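Local coordinates for sortase-like protein (Streptococcus suis, PDB 3RE9), which is a class C sortase, a transpeptidase probably of the kind that joins pilin subunits covalently into surface pili, at residues L5-N10 / K24-A29. Residues are numbered along the deposited sequence; the frame is centred on the assembly and turned at random.
Sequences LAQAFN and KSRHEA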
ATOM      1  N   LEU A   5     -10.441   2.766 -13.491  1.00 16.69           N
ATOM      2  CA  LEU A   5     -10.230   4.031 -12.827  1.00 16.00           C
ATOM      3  C   LEU A   5      -9.037   4.047 -11.867  1.00 15.97           C
ATOM      4  O   LEU A   5      -8.361   5.068 -11.740  1.00 16.09           O
ATOM      5  CB  LEU A   5     -11.519   4.488 -12.140  1.00 15.54           C
ATOM      6  CG  LEU A   5     -12.638   4.815 -13.136  1.00 14.30           C
ATOM      7  CD1 LEU A   5     -13.829   5.359 -12.412  1.00 13.62           C
ATOM      8  CD2 LEU A   5     -12.172   5.800 -14.215  1.00 12.96           C
ATOM      9  N   ALA A   6      -8.786   2.923 -11.196  1.00 16.00           N
ATOM     10  CA  ALA A   6      -7.625   2.757 -10.312  1.00 15.65           C
ATOM     11  C   ALA A   6      -6.335   2.857 -11.117  1.00 15.74           C
ATOM     12  O   ALA A   6      -5.343   3.422 -10.652  1.00 15.79           O
ATOM     13  CB  ALA A   6      -7.706   1.398  -9.558  1.00 15.62           C
ATOM     14  N   GLN A   7      -6.382   2.287 -12.321  1.00 15.72           N
ATOM     15  CA  GLN A   7      -5.317   2.275 -13.314  1.00 16.37           C
ATOM     16  C   GLN A   7      -5.095   3.698 -13.818  1.00 16.35           C
ATOM     17  O   GLN A   7      -3.964   4.190 -13.810  1.00 16.65           O
ATOM     18  CB  GLN A   7      -5.783   1.383 -14.481  1.00 16.80           C
ATOM     19  CG  GLN A   7      -4.832   0.343 -15.052  1.00 19.50           C
ATOM     20  CD  GLN A   7      -5.616  -0.884 -15.548  1.00 24.74           C
ATOM     21  OE1 GLN A   7      -6.577  -0.747 -16.332  1.00 24.64           O
ATOM     22  NE2 GLN A   7      -5.237  -2.093 -15.058  1.00 24.17           N
ATOM     23  N   ALA A   8      -6.172   4.362 -14.257  1.00 16.26           N
ATOM     24  CA  ALA A   8      -6.107   5.768 -14.659  1.00 16.60           C
ATOM     25  C   ALA A   8      -5.358   6.516 -13.567  1.00 17.01           C
ATOM     26  O   ALA A   8      -4.327   7.149 -13.829  1.00 16.59           O
ATOM     27  CB  ALA A   8      -7.496   6.344 -14.836  1.00 16.03           C
ATOM     28  N   PHE A   9      -5.866   6.392 -12.332  1.00 17.47           N
ATOM     29  CA  PHE A   9      -5.233   6.987 -11.171  1.00 17.63           C
ATOM     30  C   PHE A   9      -3.730   6.701 -11.071  1.00 18.19           C
ATOM     31  O   PHE A   9      -2.942   7.629 -10.874  1.00 18.27           O
ATOM     32  CB  PHE A   9      -5.940   6.602  -9.870  1.00 17.09           C
ATOM     33  CG  PHE A   9      -5.297   7.218  -8.655  1.00 17.21           C
ATOM     34  CD1 PHE A   9      -5.464   8.579  -8.380  1.00 15.78           C
ATOM     35  CD2 PHE A   9      -4.473   6.461  -7.822  1.00 17.10           C
ATOM     36  CE1 PHE A   9      -4.851   9.163  -7.287  1.00 12.59           C
ATOM     37  CE2 PHE A   9      -3.843   7.045  -6.726  1.00 17.33           C
ATOM     38  CZ  PHE A   9      -4.035   8.409  -6.463  1.00 15.78           C
ATOM     39  N   ASN A  10      -3.352   5.425 -11.202  1.00 18.97           N
ATOM     40  CA  ASN A  10      -1.966   4.976 -11.012  1.00 19.89           C
ATOM     41  C   ASN A  10      -1.017   5.516 -12.071  1.00 20.85           C
ATOM     42  O   ASN A  10       0.100   5.914 -11.757  1.00 21.74           O
ATOM     43  CB  ASN A  10      -1.869   3.448 -10.915  1.00 18.92           C
ATOM     44  CG  ASN A  10      -2.319   2.918  -9.557  1.00 19.17           C
ATOM     45  OD1 ASN A  10      -2.483   3.677  -8.581  1.00 17.50           O
ATOM     46  ND2 ASN A  10      -2.512   1.606  -9.480  1.00 18.56           N
ATOM     47  N   LYS A  24      -5.504  13.486 -20.113  1.00 31.65           N
ATOM     48  CA  LYS A  24      -5.716  14.409 -19.014  1.00 30.87           C
ATOM     49  C   LYS A  24      -7.074  14.088 -18.393  1.00 29.86           C
ATOM     50  O   LYS A  24      -7.181  13.938 -17.176  1.00 29.72           O
ATOM     51  CB  LYS A  24      -5.610  15.856 -19.515  1.00 31.13           C
ATOM     52  CG  LYS A  24      -5.949  16.958 -18.510  1.00 32.52           C
ATOM     53  CD  LYS A  24      -6.607  18.124 -19.245  1.00 34.89           C
ATOM     54  CE  LYS A  24      -7.184  19.169 -18.300  1.00 36.19           C
ATOM     55  NZ  LYS A  24      -6.167  20.210 -17.956  1.00 36.98           N
ATOM     56  N   SER A  25      -8.092  13.933 -19.234  1.00 28.92           N
ATOM     57  CA  SER A  25      -9.435  13.593 -18.768  1.00 28.55           C
ATOM     58  C   SER A  25      -9.516  12.216 -18.054  1.00 27.95           C
ATOM     59  O   SER A  25     -10.275  12.072 -17.082  1.00 27.97           O
ATOM     60  CB  SER A  25     -10.463  13.736 -19.910  1.00 28.78           C
ATOM     61  OG  SER A  25     -10.778  12.443 -20.502  1.00 29.02           O
ATOM     62  N   ARG A  26      -8.726  11.238 -18.523  1.00 27.29           N
ATOM     63  CA  ARG A  26      -8.598   9.911 -17.898  0.50 26.81           C
ATOM     64  C   ARG A  26      -7.919   9.976 -16.527  1.00 26.64           C
ATOM     65  O   ARG A  26      -8.293   9.261 -15.594  1.00 26.90           O
ATOM     66  CB  ARG A  26      -7.812   8.958 -18.812  0.50 26.77           C
ATOM     67  CG  ARG A  26      -7.336   7.664 -18.128  0.50 26.81           C
ATOM     68  CD  ARG A  26      -6.904   6.568 -19.118  0.50 26.72           C
ATOM     69  NE  ARG A  26      -6.666   5.269 -18.474  0.50 25.73           N
ATOM     70  CZ  ARG A  26      -7.620   4.417 -18.086  0.50 25.11           C
ATOM     71  NH1 ARG A  26      -8.904   4.716 -18.258  0.50 24.59           N
ATOM     72  NH2 ARG A  26      -7.289   3.260 -17.517  0.50 23.75           N
ATOM     73  N   HIS A  27      -6.890  10.814 -16.413  1.00 25.56           N
ATOM     74  CA  HIS A  27      -6.184  10.939 -15.144  1.00 24.45           C
ATOM     75  C   HIS A  27      -7.070  11.596 -14.110  1.00 23.96           C
ATOM     76  O   HIS A  27      -7.046  11.215 -12.933  1.00 23.71           O
ATOM     77  CB  HIS A  27      -4.874  11.711 -15.292  1.00 24.26           C
ATOM     78  CG  HIS A  27      -3.809  10.949 -16.025  1.00 25.18           C
ATOM     79  ND1 HIS A  27      -2.613  11.523 -16.411  1.00 24.48           N
ATOM     80  CD2 HIS A  27      -3.774   9.664 -16.464  1.00 22.59           C
ATOM     81  CE1 HIS A  27      -1.884  10.620 -17.043  1.00 24.46           C
ATOM     82  NE2 HIS A  27      -2.569   9.488 -17.096  1.00 23.75           N
ATOM     83  N   GLU A  28      -7.847  12.578 -14.564  1.00 23.14           N
ATOM     84  CA  GLU A  28      -8.772  13.326 -13.716  1.00 23.48           C
ATOM     85  C   GLU A  28      -9.844  12.406 -13.153  1.00 21.89           C
ATOM     86  O   GLU A  28     -10.140  12.454 -11.964  1.00 22.27           O
ATOM     87  CB  GLU A  28      -9.433  14.472 -14.506  1.00 23.30           C
ATOM     88  CG  GLU A  28      -8.602  15.737 -14.622  1.00 25.09           C
ATOM     89  CD  GLU A  28      -9.405  16.893 -15.253  1.00 27.25           C
ATOM     90  OE1 GLU A  28      -8.799  17.717 -16.001  1.00 29.63           O
ATOM     91  OE2 GLU A  28     -10.647  16.967 -14.999  1.00 31.30           O
ATOM     92  N   ALA A  29     -10.414  11.583 -14.036  1.00 20.56           N
ATOM     93  CA  ALA A  29     -11.436  10.619 -13.723  1.00 19.10           C
ATOM     94  C   ALA A  29     -10.951   9.632 -12.678  1.00 18.46           C
ATOM     95  O   ALA A  29     -11.682   9.300 -11.742  1.00 18.06           O
ATOM     96  CB  ALA A  29     -11.839   9.877 -14.998  1.00 19.53           C
TER
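The carbonyl oxygen Arg26 O faces the methyl group of Ala8, whose CB lies 3.1 Å from it, a close meeting of backbone and side chain without a hydrogen bond. It marks the crossing of two N-terminal helices, 3-11 and 21-39, of the kind that precedes the sortase β-barrel in class C enzymes. The axes of 5-10 and 24-29 approach to 7.6 Å and cross at -112°. No hydrogen bond links the two segments. The small side chain of Ala8 lets the backbones come close, with Ala8 CA 5.2 Å from His27 CA.

Arg26 closes over the same alanine. With CG anti to the backbone N (chi1 166°) and the chain stretched out as far as NE, its side chain runs across helix 3-11. Two conformers are deposited, and in the one described Ala8 CB stands 3.8 Å above the centre of the guanidinium plane, Ala8 N also lies over a face, and NH2 reaches Gln7 CB obliquely; these contacts are less certain for the side chain as a whole. The charge of Arg26 has a weak, long ion pair with Glu11.

His27 brings its ring obliquely to the backbone of helix 3-11, CD2 being 3.7 Å from Ala8 O. The His27 side chain also touches Ser12 and Val17 in the loop joining the helices, a region that probably includes the class C lid. Asn10, whose CB points away from helix 21-39, accepts a hydrogen bond at OD1 from Leu79 N and ties the helix to a loop of the main domain. At the other end of the contact Leu5 CD2 meets Ala29 CB at 4.2 Å.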